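PDB 3OVG: phospho-furanose lactonase, which hydrolyses the phosphorylated sugar lactones D-xylono-1,4-lactone 5-phosphate and L-arabino-1,4-lactone 5-phosphate, using two zinc ions per subunit. Local coordinates for residues K53-K56 / E57-D60; I257-L260 / V261-L265; L295-L298 / F299-L303; L303-L306 / K307-G310. All blocks are in the same frame, centred on the assembly; numbering follows the deposited sequence.

Contact 1. Residues K53-K56 / E57-D60; sequences KEFK and EFID
Phe55 meets Ile59 one helical turn ahead because its first torsion (chi1 -153°) sets CG anti to the backbone N and swings the ring forward along the helix, while Ile59 holds CG1 beside its own N and brings CD1 up to the ring obliquely. Ring carbons CD1 and CE1 make the contact: Phe55 CD1 lies 3.5 Å from Ile59 CD1, and Phe55 CE1 is 3.6 Å from the same methyl. The Phe58 ring reaches the same corner, with its CD2 3.9 Å from Phe55 CE1. Phe55 also packs on Ile84 and Val88 of helix 78-88, on Ile66 of strand 63-68 and against the ring of Phe29.

A polar pair occupies another side of the helix. The Glu54 chain bends at chi2 (71°) and that of Glu57 runs extended, which leaves OE1 of Glu54 4.1 Å from OE1 of Glu57 with the carboxylate planes 49° apart. A water donates to both groups, 2.7 Å to Glu54 OE2 and 2.8 Å to Glu57 OE1, which probably eases the proximity of like charges. Asn283 ND2 binds both glutamates and Arg282 forms a salt bridge with Glu57 OE2, so the two carboxylates are held by outside donors, and Arg282 would offset part of their charge.

Four successive i to i+4 backbone bonds carry the turn, from Glu57 N to Lys53 O through to Asp60 N to Lys56 O. Lying between parallel strands 22-25 and 63-68, with its apolar side on strand 63-68 and helix 78-88, helix 48-60 is an outer helix of the TIM barrel, as in the phosphotriesterase family.

Contact 2. Residues I257-L260 / V261-L265; sequences IKYL and VDKGL
Lys258 NZ and Asp262 OD2 form a salt bridge of 2.6 Å across one helical turn, the carboxylate oxygen offering its syn lone pair. The lysine chain bends at chi2 and chi4, curling round so that CD and CE also lie against the carboxylate. At the helix end, Leu265 N donates to Leu260 O at 2.9 Å, and Gly264 N donates to Val261 O at 2.8 Å. Positive phi at Gly264 (89°) turns the chain enough for both bonds to close.

Outward from this polar frame, Lys263 sets CG over one face of the Tyr259 ring, and the chain then runs out toward the hydroxyl. This CG stands 3.9 Å from the ring centroid and 16° off the normal, which qualifies as a CH-pi contact, while CE approaches Tyr259 OH to 3.7 Å. That hydroxyl is hydrogen-bonded to Glu227 of helix 223-233. On the buried side, Leu260 CD2 and Leu265 CD1 meet at 4.0 Å, and Leu260 also packs on Phe239 of strand 236-239.

The paired bonds and the positive phi of Gly264 define a Schellman motif, with the Leu260-Leu265 contact as its usual hydrophobic companion; it ends helix 250-262 within the beta-alpha-beta unit between strands 236-239 and 269-271 of the barrel.

Contact 3. Residues L295-L298 / F299-L303; sequences LAYL and FDRFL
Arg301 starts its course over Tyr297: CB sits 3.7 Å from the ring centroid and 16° off its normal, a CH-pi contact. CG continues toward the rim, 3.6 Å from Tyr297 CE2. Bends at chi2 and chi3 then fold the chain back, which places the guanidinium with one face over that same carbon; Arg301 CZ is 3.8 Å from Tyr297 CE2, and the two planes are inclined at 57°. At the tip, NH2 gives a long 3.3 Å bond to a water that itself donates to Tyr297 OH at 3.0 Å. NH1 reaches across to the second subunit, forming a salt bridge with Glu197 of that subunit, while Tyr297 OH is also hydrogen-bonded to Asp250.

In the backbone beside this pair the helix widens. Tyr297 O accepts from both Arg301 N and Phe302 N, each at 3.0 Å, and Leu298 O takes Leu303 N at 2.9 Å. Leu298 places CD2 over a face of the Phe299 ring and packs on Leu271 of strand 269-271. The i to i+5 bonds, Phe302 N to Tyr297 O and Leu303 N to Leu298 O, identify a pi-type turn within helix 296-309, an outer helix of the TIM barrel that here also reaches the subunit interface.

Contact 4. Residues L303-L306 / K307-G310; sequences LPLL and KQVG
Lys307 N donates to Leu303 O at 3.0 Å and Gln308 N to Pro304 O at 2.9 Å, two i to i+4 bonds that restore regular helix after a kink. The kink lies at Pro304, whose ring nitrogen carries no hydrogen to bond to the preceding turn; its carbonyl, by contrast, accepts normally. Val309 N to Leu305 O, at 3.0 Å, makes the next rung. Then the pattern weakens: Gly310 N makes only a weak bond to Leu306 O, at 3.2 Å with an N-H...O angle of 124°, and also bonds to Lys307 O at 3.0 Å. The bond from Gly310 N to Lys307 O is the inner one of a Schellman motif, and the positive phi of Gly310 (113°), the first residue to leave helical geometry, goes with it; the motif terminates helix 296-309, an outer helix of the TIM barrel.

Among the side chains, Leu305 reaches forward to the next turn. CG stands anti to the backbone N, and CD1 lies 3.8 Å from Gln308 OE1 and 4.1 Å from Val309 CG1, touching the residues three and four places ahead. Val309 has CG1 beside its own N (chi1 -56°), which leaves CG2 between N and the carbonyl carbon and close over the turn, 3.3 Å from Leu306 O. Tyr224 of the second subunit packs on Leu305, Gln308 and Val309, making this side of the helix end part of the subunit interface. Lys307 runs the other way: its CG passes beside Leu303 O, the chain stays extended until chi4 and then bends back toward Leu303. Both Lys307 and Leu303 touch Ile316 of helix 313-327.

How the contacts relate
Following the chain, contact 1 comes first on helix 48-60, contact 2 ends helix 250-262, and contacts 3 and 4 succeed each other on helix 296-309 through the shared Leu303. Each joins adjoining residues, closing a helical turn or helix end; none nests in or crosses another. Contacts 1 and 3 meet in space, where Leu295 N lies 3.0 Å from Glu54 OE2, a probable hydrogen bond, and Phe58 packs on Phe299. Contacts 2 and 4 meet where Lys258 CE lies 3.4 Å from Val309 O and Ile257 packs on Leu306. Helix 296-309 thus links helix 48-60 with helix 250-262, whereas contacts 1 and 2 lie about 15 Å apart at their nearest atoms.

Contact 1. Residues K53-K56 / E57-D60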
ATOM      1  N   LYS A  53      13.390  33.025 -10.047  1.00 19.82           N
ATOM      2  CA  LYS A  53      13.406  33.819  -8.809  1.00 21.14           C
ATOM      3  C   LYS A  53      14.315  33.168  -7.776  1.00 18.85           C
ATOM      4  O   LYS A  53      15.011  33.847  -7.051  1.00 16.62           O
ATOM      5  CB  LYS A  53      11.997  33.968  -8.219  1.00 20.25           C
ATOM      6  CG  LYS A  53      10.984  34.684  -9.130  1.00 22.50           C
ATOM      7  CD  LYS A  53       9.555  34.499  -8.579  1.00 24.16           C
ATOM      8  CE  LYS A  53       8.548  35.291  -9.425  1.00 28.52           C
ATOM      9  NZ  LYS A  53       7.117  34.996  -9.087  1.00 26.05           N
ATOM     10  N   GLU A  54      14.312  31.838  -7.694  1.00 18.22           N
ATOM     11  CA  GLU A  54      15.220  31.176  -6.747  1.00 18.63           C
ATOM     12  C   GLU A  54      16.678  31.453  -7.130  1.00 19.98           C
ATOM     13  O   GLU A  54      17.508  31.811  -6.286  1.00 19.56           O
ATOM     14  CB  GLU A  54      14.934  29.654  -6.639  1.00 17.37           C
ATOM     15  CG  GLU A  54      15.513  28.944  -5.400  1.00 16.74           C
ATOM     16  CD  GLU A  54      14.791  29.312  -4.073  1.00 19.69           C
ATOM     17  OE1 GLU A  54      13.805  30.103  -4.079  1.00 18.60           O
ATOM     18  OE2 GLU A  54      15.233  28.821  -3.019  1.00 18.91           O
ATOM     19  N   PHE A  55      16.992  31.289  -8.415  1.00 19.62           N
ATOM     20  CA  PHE A  55      18.343  31.508  -8.905  1.00 17.30           C
ATOM     21  C   PHE A  55      18.830  32.933  -8.554  1.00 20.57           C
ATOM     22  O   PHE A  55      19.977  33.111  -8.111  1.00 18.01           O
ATOM     23  CB  PHE A  55      18.396  31.289 -10.418  1.00 17.53           C
ATOM     24  CG  PHE A  55      19.760  30.855 -10.938  1.00 18.06           C
ATOM     25  CD1 PHE A  55      20.939  31.396 -10.416  1.00 17.15           C
ATOM     26  CD2 PHE A  55      19.856  29.892 -11.934  1.00 17.52           C
ATOM     27  CE1 PHE A  55      22.196  31.009 -10.886  1.00 16.41           C
ATOM     28  CE2 PHE A  55      21.115  29.490 -12.426  1.00 19.16           C
ATOM     29  CZ  PHE A  55      22.291  30.045 -11.887  1.00 15.04           C
ATOM     30  N   LYS A  56      17.950  33.927  -8.754  1.00 20.39           N
ATOM     31  CA  LYS A  56      18.235  35.332  -8.397  1.00 16.86           C
ATOM     32  C   LYS A  56      18.525  35.515  -6.898  1.00 20.46           C
ATOM     33  O   LYS A  56      19.383  36.315  -6.512  1.00 18.82           O
ATOM     34  CB  LYS A  56      17.082  36.250  -8.838  1.00 20.93           C
ATOM     35  CG  LYS A  56      16.999  36.426 -10.383  1.00 24.38           C
ATOM     36  CD  LYS A  56      15.758  37.229 -10.838  1.00 23.85           C
ATOM     37  CE  LYS A  56      15.832  37.617 -12.334  1.00 27.86           C
ATOM     38  NZ  LYS A  56      14.521  38.101 -12.921  1.00 31.11           N
ATOM     39  N   GLU A  57      17.829  34.788  -6.036  1.00 18.31           N
ATOM     40  CA  GLU A  57      18.202  34.864  -4.620  1.00 22.10           C
ATOM     41  C   GLU A  57      19.622  34.326  -4.366  1.00 22.42           C
ATOM     42  O   GLU A  57      20.408  34.876  -3.574  1.00 22.28           O
ATOM     43  CB  GLU A  57      17.180  34.137  -3.750  1.00 20.45           C
ATOM     44  CG  GLU A  57      15.892  34.912  -3.663  1.00 22.56           C
ATOM     45  CD  GLU A  57      14.808  34.200  -2.883  1.00 24.63           C
ATOM     46  OE1 GLU A  57      15.118  33.354  -2.010  1.00 22.42           O
ATOM     47  OE2 GLU A  57      13.615  34.488  -3.168  1.00 26.61           O
ATOM     48  N   PHE A  58      19.940  33.225  -5.028  1.00 20.22           N
ATOM     49  CA  PHE A  58      21.268  32.636  -4.934  1.00 19.85           C
ATOM     50  C   PHE A  58      22.337  33.622  -5.407  1.00 19.35           C
ATOM     51  O   PHE A  58      23.386  33.734  -4.800  1.00 20.33           O
ATOM     52  CB  PHE A  58      21.277  31.347  -5.765  1.00 19.69           C
ATOM     53  CG  PHE A  58      22.627  30.681  -5.912  1.00 19.27           C
ATOM     54  CD1 PHE A  58      23.170  29.955  -4.869  1.00 18.40           C
ATOM     55  CD2 PHE A  58      23.302  30.720  -7.119  1.00 17.74           C
ATOM     56  CE1 PHE A  58      24.359  29.288  -5.000  1.00 17.31           C
ATOM     57  CE2 PHE A  58      24.527  30.062  -7.269  1.00 18.57           C
ATOM     58  CZ  PHE A  58      25.065  29.347  -6.204  1.00 18.61           C
ATOM     59  N   ILE A  59      22.070  34.315  -6.509  1.00 19.70           N
ATOM     60  CA  ILE A  59      22.996  35.316  -7.034  1.00 19.44           C
ATOM     61  C   ILE A  59      23.044  36.513  -6.068  1.00 21.38           C
ATOM     62  O   ILE A  59      24.134  36.981  -5.682  1.00 21.17           O
ATOM     63  CB  ILE A  59      22.628  35.689  -8.505  1.00 18.00           C
ATOM     64  CG1 ILE A  59      22.961  34.522  -9.445  1.00 19.58           C
ATOM     65  CG2 ILE A  59      23.334  36.960  -8.971  1.00 20.09           C
ATOM     66  CD1 ILE A  59      22.275  34.576 -10.814  1.00 19.09           C
ATOM     67  N   ASP A  60      21.874  36.963  -5.618  1.00 20.33           N
ATOM     68  CA  ASP A  60      21.807  38.011  -4.604  1.00 22.14           C
ATOM     69  C   ASP A  60      22.782  37.746  -3.451  1.00 24.72           C
ATOM     70  O   ASP A  60      23.436  38.666  -2.950  1.00 23.71           O
ATOM     71  CB  ASP A  60      20.383  38.137  -4.064  1.00 26.27           C
ATOM     72  CG  ASP A  60      20.285  39.103  -2.875  1.00 30.78           C
ATOM     73  OD1 ASP A  60      20.435  38.635  -1.731  1.00 33.12           O
ATOM     74  OD2 ASP A  60      20.071  40.323  -3.079  1.00 31.94           O
TER
HETATM   75  O   HOH W   1      16.186  30.769  -1.471  1.00 20.30           O

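Contact 2. Residues I257-L260 / V261-L265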
ATOM      1  N   ILE A 257      32.587  18.287   8.365  1.00 16.89           N
ATOM      2  CA  ILE A 257      33.363  19.106   7.444  1.00 17.88           C
ATOM      3  C   ILE A 257      34.565  19.736   8.182  1.00 18.60           C
ATOM      4  O   ILE A 257      35.690  19.757   7.664  1.00 17.10           O
ATOM      5  CB  ILE A 257      32.454  20.152   6.765  1.00 17.85           C
ATOM      6  CG1 ILE A 257      31.685  19.512   5.603  1.00 17.67           C
ATOM      7  CG2 ILE A 257      33.238  21.339   6.212  1.00 19.04           C
ATOM      8  CD1 ILE A 257      30.732  20.481   5.008  1.00 15.60           C
ATOM      9  N   LYS A 258      34.319  20.215   9.399  1.00 18.28           N
ATOM     10  CA  LYS A 258      35.372  20.762  10.259  1.00 18.09           C
ATOM     11  C   LYS A 258      36.498  19.719  10.473  1.00 19.22           C
ATOM     12  O   LYS A 258      37.694  20.038  10.368  1.00 19.07           O
ATOM     13  CB  LYS A 258      34.736  21.238  11.597  1.00 21.08           C
ATOM     14  CG  LYS A 258      35.676  21.426  12.860  1.00 23.75           C
ATOM     15  CD  LYS A 258      36.776  22.399  12.640  1.00 21.97           C
ATOM     16  CE  LYS A 258      37.222  23.145  13.960  1.00 22.88           C
ATOM     17  NZ  LYS A 258      38.217  22.401  14.813  1.00 26.07           N
ATOM     18  N   TYR A 259      36.120  18.479  10.768  1.00 17.58           N
ATOM     19  CA  TYR A 259      37.098  17.407  10.935  1.00 17.63           C
ATOM     20  C   TYR A 259      37.964  17.289   9.668  1.00 20.29           C
ATOM     21  O   TYR A 259      39.202  17.286   9.738  1.00 18.08           O
ATOM     22  CB  TYR A 259      36.406  16.078  11.292  1.00 17.56           C
ATOM     23  CG  TYR A 259      37.328  14.866  11.301  1.00 17.77           C
ATOM     24  CD1 TYR A 259      38.089  14.542  12.441  1.00 18.51           C
ATOM     25  CD2 TYR A 259      37.459  14.058  10.177  1.00 18.15           C
ATOM     26  CE1 TYR A 259      38.949  13.431  12.451  1.00 18.46           C
ATOM     27  CE2 TYR A 259      38.339  12.933  10.180  1.00 18.80           C
ATOM     28  CZ  TYR A 259      39.070  12.641  11.317  1.00 19.16           C
ATOM     29  OH  TYR A 259      39.928  11.554  11.334  1.00 20.25           O
ATOM     30  N   LEU A 260      37.313  17.231   8.508  1.00 18.62           N
ATOM     31  CA  LEU A 260      38.033  17.061   7.256  1.00 17.17           C
ATOM     32  C   LEU A 260      38.982  18.237   6.990  1.00 17.54           C
ATOM     33  O   LEU A 260      40.100  18.042   6.489  1.00 17.43           O
ATOM     34  CB  LEU A 260      37.060  16.921   6.088  1.00 13.95           C
ATOM     35  CG  LEU A 260      36.221  15.661   6.118  1.00 17.02           C
ATOM     36  CD1 LEU A 260      35.255  15.639   4.902  1.00 15.24           C
ATOM     37  CD2 LEU A 260      37.153  14.441   6.111  1.00 16.22           C
ATOM     38  N   VAL A 261      38.532  19.450   7.301  1.00 16.38           N
ATOM     39  CA  VAL A 261      39.381  20.627   7.116  1.00 19.26           C
ATOM     40  C   VAL A 261      40.584  20.555   8.063  1.00 18.88           C
ATOM     41  O   VAL A 261      41.717  20.787   7.651  1.00 21.35           O
ATOM     42  CB  VAL A 261      38.579  21.982   7.264  1.00 19.94           C
ATOM     43  CG1 VAL A 261      39.504  23.187   7.230  1.00 14.85           C
ATOM     44  CG2 VAL A 261      37.544  22.114   6.144  1.00 18.39           C
ATOM     45  N   ASP A 262      40.344  20.212   9.322  1.00 18.93           N
ATOM     46  CA  ASP A 262      41.452  20.072  10.278  1.00 20.94           C
ATOM     47  C   ASP A 262      42.485  19.001   9.821  1.00 22.32           C
ATOM     48  O   ASP A 262      43.685  19.128  10.074  1.00 22.20           O
ATOM     49  CB  ASP A 262      40.907  19.735  11.666  1.00 19.55           C
ATOM     50  CG  ASP A 262      40.206  20.939  12.338  1.00 21.77           C
ATOM     51  OD1 ASP A 262      40.163  22.033  11.728  1.00 21.18           O
ATOM     52  OD2 ASP A 262      39.707  20.790  13.485  1.00 21.73           O
ATOM     53  N   LYS A 263      42.009  17.957   9.144  1.00 20.00           N
ATOM     54  CA  LYS A 263      42.891  16.917   8.623  1.00 19.58           C
ATOM     55  C   LYS A 263      43.573  17.339   7.336  1.00 18.50           C
ATOM     56  O   LYS A 263      44.361  16.575   6.768  1.00 19.00           O
ATOM     57  CB  LYS A 263      42.132  15.604   8.415  1.00 19.31           C
ATOM     58  CG  LYS A 263      41.501  15.063   9.675  1.00 17.44           C
ATOM     59  CD  LYS A 263      42.529  14.824  10.827  1.00 23.44           C
ATOM     60  CE  LYS A 263      43.088  13.399  10.822  1.00 28.04           C
ATOM     61  NZ  LYS A 263      43.395  12.904  12.231  1.00 29.90           N
ATOM     62  N   GLY A 264      43.281  18.559   6.876  1.00 18.41           N
ATOM     63  CA  GLY A 264      44.017  19.132   5.758  1.00 19.20           C
ATOM     64  C   GLY A 264      43.398  18.779   4.422  1.00 17.64           C
ATOM     65  O   GLY A 264      44.031  18.867   3.380  1.00 15.48           O
ATOM     66  N   LEU A 265      42.120  18.437   4.461  1.00 18.30           N
ATOM     67  CA  LEU A 265      41.442  17.947   3.270  1.00 17.78           C
ATOM     68  C   LEU A 265      40.497  18.977   2.644  1.00 17.79           C
ATOM     69  O   LEU A 265      39.609  18.615   1.838  1.00 19.97           O
ATOM     70  CB  LEU A 265      40.696  16.643   3.634  1.00 19.27           C
ATOM     71  CG  LEU A 265      41.546  15.490   4.228  1.00 19.97           C
ATOM     72  CD1 LEU A 265      40.726  14.184   4.389  1.00 16.55           C
ATOM     73  CD2 LEU A 265      42.772  15.212   3.335  1.00 18.27           C
TER

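Contact 3. Residues L295-L298 / F299-L303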
ATOM      1  N   LEU A 295      17.733  27.835  -1.735  1.00 19.15           N
ATOM      2  CA  LEU A 295      19.139  28.124  -2.022  1.00 17.64           C
ATOM      3  C   LEU A 295      19.717  29.205  -1.080  1.00 19.52           C
ATOM      4  O   LEU A 295      20.862  29.094  -0.671  1.00 21.44           O
ATOM      5  CB  LEU A 295      19.329  28.483  -3.513  1.00 17.80           C
ATOM      6  CG  LEU A 295      19.381  27.367  -4.589  1.00 19.20           C
ATOM      7  CD1 LEU A 295      18.441  26.227  -4.314  1.00 20.37           C
ATOM      8  CD2 LEU A 295      19.187  27.885  -6.045  1.00 19.63           C
ATOM      9  N   ALA A 296      18.934  30.213  -0.689  1.00 19.57           N
ATOM     10  CA  ALA A 296      19.481  31.283   0.147  1.00 20.26           C
ATOM     11  C   ALA A 296      19.919  30.764   1.518  1.00 21.32           C
ATOM     12  O   ALA A 296      20.814  31.336   2.156  1.00 22.01           O
ATOM     13  CB  ALA A 296      18.484  32.456   0.293  1.00 21.06           C
ATOM     14  N   TYR A 297      19.271  29.695   1.969  1.00 20.69           N
ATOM     15  CA  TYR A 297      19.602  29.032   3.240  1.00 20.44           C
ATOM     16  C   TYR A 297      21.094  28.696   3.351  1.00 20.17           C
ATOM     17  O   TYR A 297      21.670  28.744   4.459  1.00 17.36           O
ATOM     18  CB  TYR A 297      18.797  27.745   3.390  1.00 18.51           C
ATOM     19  CG  TYR A 297      18.901  27.036   4.752  1.00 21.24           C
ATOM     20  CD1 TYR A 297      19.771  25.977   4.924  1.00 19.40           C
ATOM     21  CD2 TYR A 297      18.081  27.396   5.836  1.00 17.82           C
ATOM     22  CE1 TYR A 297      19.858  25.299   6.139  1.00 19.25           C
ATOM     23  CE2 TYR A 297      18.162  26.729   7.060  1.00 20.17           C
ATOM     24  CZ  TYR A 297      19.071  25.682   7.200  1.00 19.49           C
ATOM     25  OH  TYR A 297      19.196  24.971   8.366  1.00 19.40           O
ATOM     26  N   LEU A 298      21.715  28.351   2.213  1.00 18.64           N
ATOM     27  CA  LEU A 298      23.137  28.031   2.205  1.00 17.31           C
ATOM     28  C   LEU A 298      23.924  29.170   2.869  1.00 20.55           C
ATOM     29  O   LEU A 298      24.734  28.939   3.761  1.00 20.32           O
ATOM     30  CB  LEU A 298      23.649  27.777   0.777  1.00 19.69           C
ATOM     31  CG  LEU A 298      25.170  27.572   0.714  1.00 21.02           C
ATOM     32  CD1 LEU A 298      25.541  26.327   1.498  1.00 20.67           C
ATOM     33  CD2 LEU A 298      25.701  27.478  -0.705  1.00 21.50           C
ATOM     34  N   PHE A 299      23.629  30.396   2.443  1.00 21.26           N
ATOM     35  CA  PHE A 299      24.350  31.595   2.845  1.00 20.16           C
ATOM     36  C   PHE A 299      23.827  32.152   4.167  1.00 21.24           C
ATOM     37  O   PHE A 299      24.609  32.560   5.020  1.00 19.67           O
ATOM     38  CB  PHE A 299      24.210  32.650   1.750  1.00 20.68           C
ATOM     39  CG  PHE A 299      24.760  32.213   0.422  1.00 21.71           C
ATOM     40  CD1 PHE A 299      26.110  32.353   0.138  1.00 22.00           C
ATOM     41  CD2 PHE A 299      23.944  31.622  -0.526  1.00 19.42           C
ATOM     42  CE1 PHE A 299      26.606  31.968  -1.074  1.00 23.08           C
ATOM     43  CE2 PHE A 299      24.461  31.222  -1.741  1.00 22.23           C
ATOM     44  CZ  PHE A 299      25.784  31.388  -2.007  1.00 21.53           C
ATOM     45  N   ASP A 300      22.509  32.152   4.330  1.00 18.71           N
ATOM     46  CA  ASP A 300      21.887  32.752   5.507  1.00 21.37           C
ATOM     47  C   ASP A 300      22.082  31.950   6.793  1.00 21.08           C
ATOM     48  O   ASP A 300      22.062  32.509   7.880  1.00 22.67           O
ATOM     49  CB  ASP A 300      20.388  32.891   5.281  1.00 20.83           C
ATOM     50  CG  ASP A 300      20.048  33.887   4.200  1.00 24.04           C
ATOM     51  OD1 ASP A 300      20.942  34.663   3.777  1.00 21.47           O
ATOM     52  OD2 ASP A 300      18.868  33.880   3.773  1.00 24.57           O
ATOM     53  N   ARG A 301      22.271  30.637   6.668  1.00 18.38           N
ATOM     54  CA  ARG A 301      22.205  29.727   7.832  1.00 20.26           C
ATOM     55  C   ARG A 301      23.356  28.726   7.831  1.00 20.36           C
ATOM     56  O   ARG A 301      24.064  28.570   8.822  1.00 18.89           O
ATOM     57  CB  ARG A 301      20.862  28.953   7.846  1.00 21.13           C
ATOM     58  CG  ARG A 301      19.621  29.837   8.109  1.00 20.13           C
ATOM     59  CD  ARG A 301      19.433  30.065   9.609  1.00 21.17           C
ATOM     60  NE  ARG A 301      18.878  28.872  10.259  1.00 21.66           N
ATOM     61  CZ  ARG A 301      17.570  28.624  10.315  1.00 23.20           C
ATOM     62  NH1 ARG A 301      16.697  29.495   9.797  1.00 22.86           N
ATOM     63  NH2 ARG A 301      17.122  27.532  10.901  1.00 24.68           N
ATOM     64  N   PHE A 302      23.573  28.043   6.715  1.00 19.08           N
ATOM     65  CA  PHE A 302      24.541  26.963   6.798  1.00 17.81           C
ATOM     66  C   PHE A 302      26.002  27.434   6.847  1.00 17.50           C
ATOM     67  O   PHE A 302      26.761  26.923   7.631  1.00 19.38           O
ATOM     68  CB  PHE A 302      24.337  25.874   5.751  1.00 18.10           C
ATOM     69  CG  PHE A 302      25.169  24.653   6.019  1.00 17.84           C
ATOM     70  CD1 PHE A 302      24.814  23.785   7.034  1.00 15.77           C
ATOM     71  CD2 PHE A 302      26.312  24.390   5.269  1.00 15.95           C
ATOM     72  CE1 PHE A 302      25.578  22.659   7.291  1.00 16.75           C
ATOM     73  CE2 PHE A 302      27.090  23.281   5.527  1.00 16.12           C
ATOM     74  CZ  PHE A 302      26.722  22.407   6.537  1.00 16.11           C
ATOM     75  N   LEU A 303      26.396  28.410   6.041  1.00 19.37           N
ATOM     76  CA  LEU A 303      27.785  28.865   6.102  1.00 21.17           C
ATOM     77  C   LEU A 303      28.072  29.587   7.436  1.00 19.90           C
ATOM     78  O   LEU A 303      29.135  29.392   8.017  1.00 20.36           O
ATOM     79  CB  LEU A 303      28.164  29.708   4.885  1.00 21.94           C
ATOM     80  CG  LEU A 303      28.137  28.997   3.523  1.00 21.57           C
ATOM     81  CD1 LEU A 303      28.168  30.001   2.382  1.00 21.33           C
ATOM     82  CD2 LEU A 303      29.265  27.976   3.376  1.00 20.83           C
TER
HETATM   83  O   HOH W   2      19.212  25.057  11.401  1.00 25.09           O

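Contact 4. Residues L303-L306 / K307-G310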
ATOM      1  N   LEU A 303      26.396  28.410   6.041  1.00 19.37           N
ATOM      2  CA  LEU A 303      27.785  28.865   6.102  1.00 21.17           C
ATOM      3  C   LEU A 303      28.072  29.587   7.436  1.00 19.90           C
ATOM      4  O   LEU A 303      29.135  29.392   8.017  1.00 20.36           O
ATOM      5  CB  LEU A 303      28.164  29.708   4.885  1.00 21.94           C
ATOM      6  CG  LEU A 303      28.137  28.997   3.523  1.00 21.57           C
ATOM      7  CD1 LEU A 303      28.168  30.001   2.382  1.00 21.33           C
ATOM      8  CD2 LEU A 303      29.265  27.976   3.376  1.00 20.83           C
ATOM      9  N   PRO A 304      27.121  30.408   7.935  1.00 19.41           N
ATOM     10  CA  PRO A 304      27.380  30.907   9.298  1.00 21.83           C
ATOM     11  C   PRO A 304      27.581  29.764  10.284  1.00 21.61           C
ATOM     12  O   PRO A 304      28.402  29.905  11.193  1.00 21.78           O
ATOM     13  CB  PRO A 304      26.126  31.721   9.638  1.00 21.19           C
ATOM     14  CG  PRO A 304      25.620  32.177   8.284  1.00 22.34           C
ATOM     15  CD  PRO A 304      25.946  31.051   7.322  1.00 19.49           C
ATOM     16  N   LEU A 305      26.877  28.642  10.108  1.00 19.65           N
ATOM     17  CA  LEU A 305      27.095  27.509  11.008  1.00 19.60           C
ATOM     18  C   LEU A 305      28.495  26.904  10.850  1.00 20.03           C
ATOM     19  O   LEU A 305      29.146  26.538  11.836  1.00 17.78           O
ATOM     20  CB  LEU A 305      26.017  26.432  10.836  1.00 20.03           C
ATOM     21  CG  LEU A 305      26.189  25.133  11.642  1.00 19.98           C
ATOM     22  CD1 LEU A 305      26.100  25.391  13.156  1.00 17.59           C
ATOM     23  CD2 LEU A 305      25.109  24.057  11.222  1.00 16.49           C
ATOM     24  N   LEU A 306      28.937  26.766   9.604  1.00 18.78           N
ATOM     25  CA  LEU A 306      30.313  26.348   9.325  1.00 22.15           C
ATOM     26  C   LEU A 306      31.339  27.218  10.077  1.00 20.86           C
ATOM     27  O   LEU A 306      32.259  26.705  10.730  1.00 19.34           O
ATOM     28  CB  LEU A 306      30.587  26.401   7.826  1.00 18.19           C
ATOM     29  CG  LEU A 306      30.823  25.078   7.077  1.00 23.39           C
ATOM     30  CD1 LEU A 306      30.198  23.853   7.709  1.00 18.01           C
ATOM     31  CD2 LEU A 306      30.429  25.214   5.616  1.00 17.63           C
ATOM     32  N   LYS A 307      31.194  28.529   9.972  1.00 20.37           N
ATOM     33  CA  LYS A 307      32.159  29.408  10.650  1.00 21.11           C
ATOM     34  C   LYS A 307      32.035  29.199  12.135  1.00 22.57           C
ATOM     35  O   LYS A 307      33.042  29.204  12.846  1.00 21.99           O
ATOM     36  CB  LYS A 307      31.924  30.895  10.345  1.00 23.72           C
ATOM     37  CG  LYS A 307      32.023  31.259   8.860  1.00 29.11           C
ATOM     38  CD  LYS A 307      32.127  32.808   8.671  1.00 33.62           C
ATOM     39  CE  LYS A 307      32.323  33.168   7.190  1.00 35.68           C
ATOM     40  NZ  LYS A 307      31.420  32.296   6.356  1.00 34.98           N
ATOM     41  N   GLN A 308      30.801  29.027  12.609  1.00 19.77           N
ATOM     42  CA  GLN A 308      30.554  28.830  14.045  1.00 21.24           C
ATOM     43  C   GLN A 308      31.285  27.638  14.648  1.00 21.40           C
ATOM     44  O   GLN A 308      31.801  27.715  15.774  1.00 21.00           O
ATOM     45  CB  GLN A 308      29.041  28.685  14.338  1.00 21.51           C
ATOM     46  CG  GLN A 308      28.711  28.664  15.835  1.00 21.11           C
ATOM     47  CD  GLN A 308      27.194  28.578  16.170  1.00 21.90           C
ATOM     48  OE1 GLN A 308      26.333  28.575  15.291  1.00 22.72           O
ATOM     49  NE2 GLN A 308      26.888  28.528  17.456  1.00 22.88           N
ATOM     50  N   VAL A 309      31.298  26.513  13.937  1.00 18.80           N
ATOM     51  CA  VAL A 309      31.961  25.335  14.473  1.00 18.92           C
ATOM     52  C   VAL A 309      33.470  25.405  14.222  1.00 19.83           C
ATOM     53  O   VAL A 309      34.201  24.532  14.659  1.00 21.03           O
ATOM     54  CB  VAL A 309      31.389  24.033  13.888  1.00 21.88           C
ATOM     55  CG1 VAL A 309      29.870  23.962  14.124  1.00 22.56           C
ATOM     56  CG2 VAL A 309      31.716  23.941  12.409  1.00 20.20           C
ATOM     57  N   GLY A 310      33.934  26.425  13.496  1.00 20.74           N
ATOM     58  CA  GLY A 310      35.376  26.614  13.342  1.00 21.34           C
ATOM     59  C   GLY A 310      35.994  26.428  11.963  1.00 22.90           C
ATOM     60  O   GLY A 310      37.212  26.318  11.848  1.00 23.77           O
TER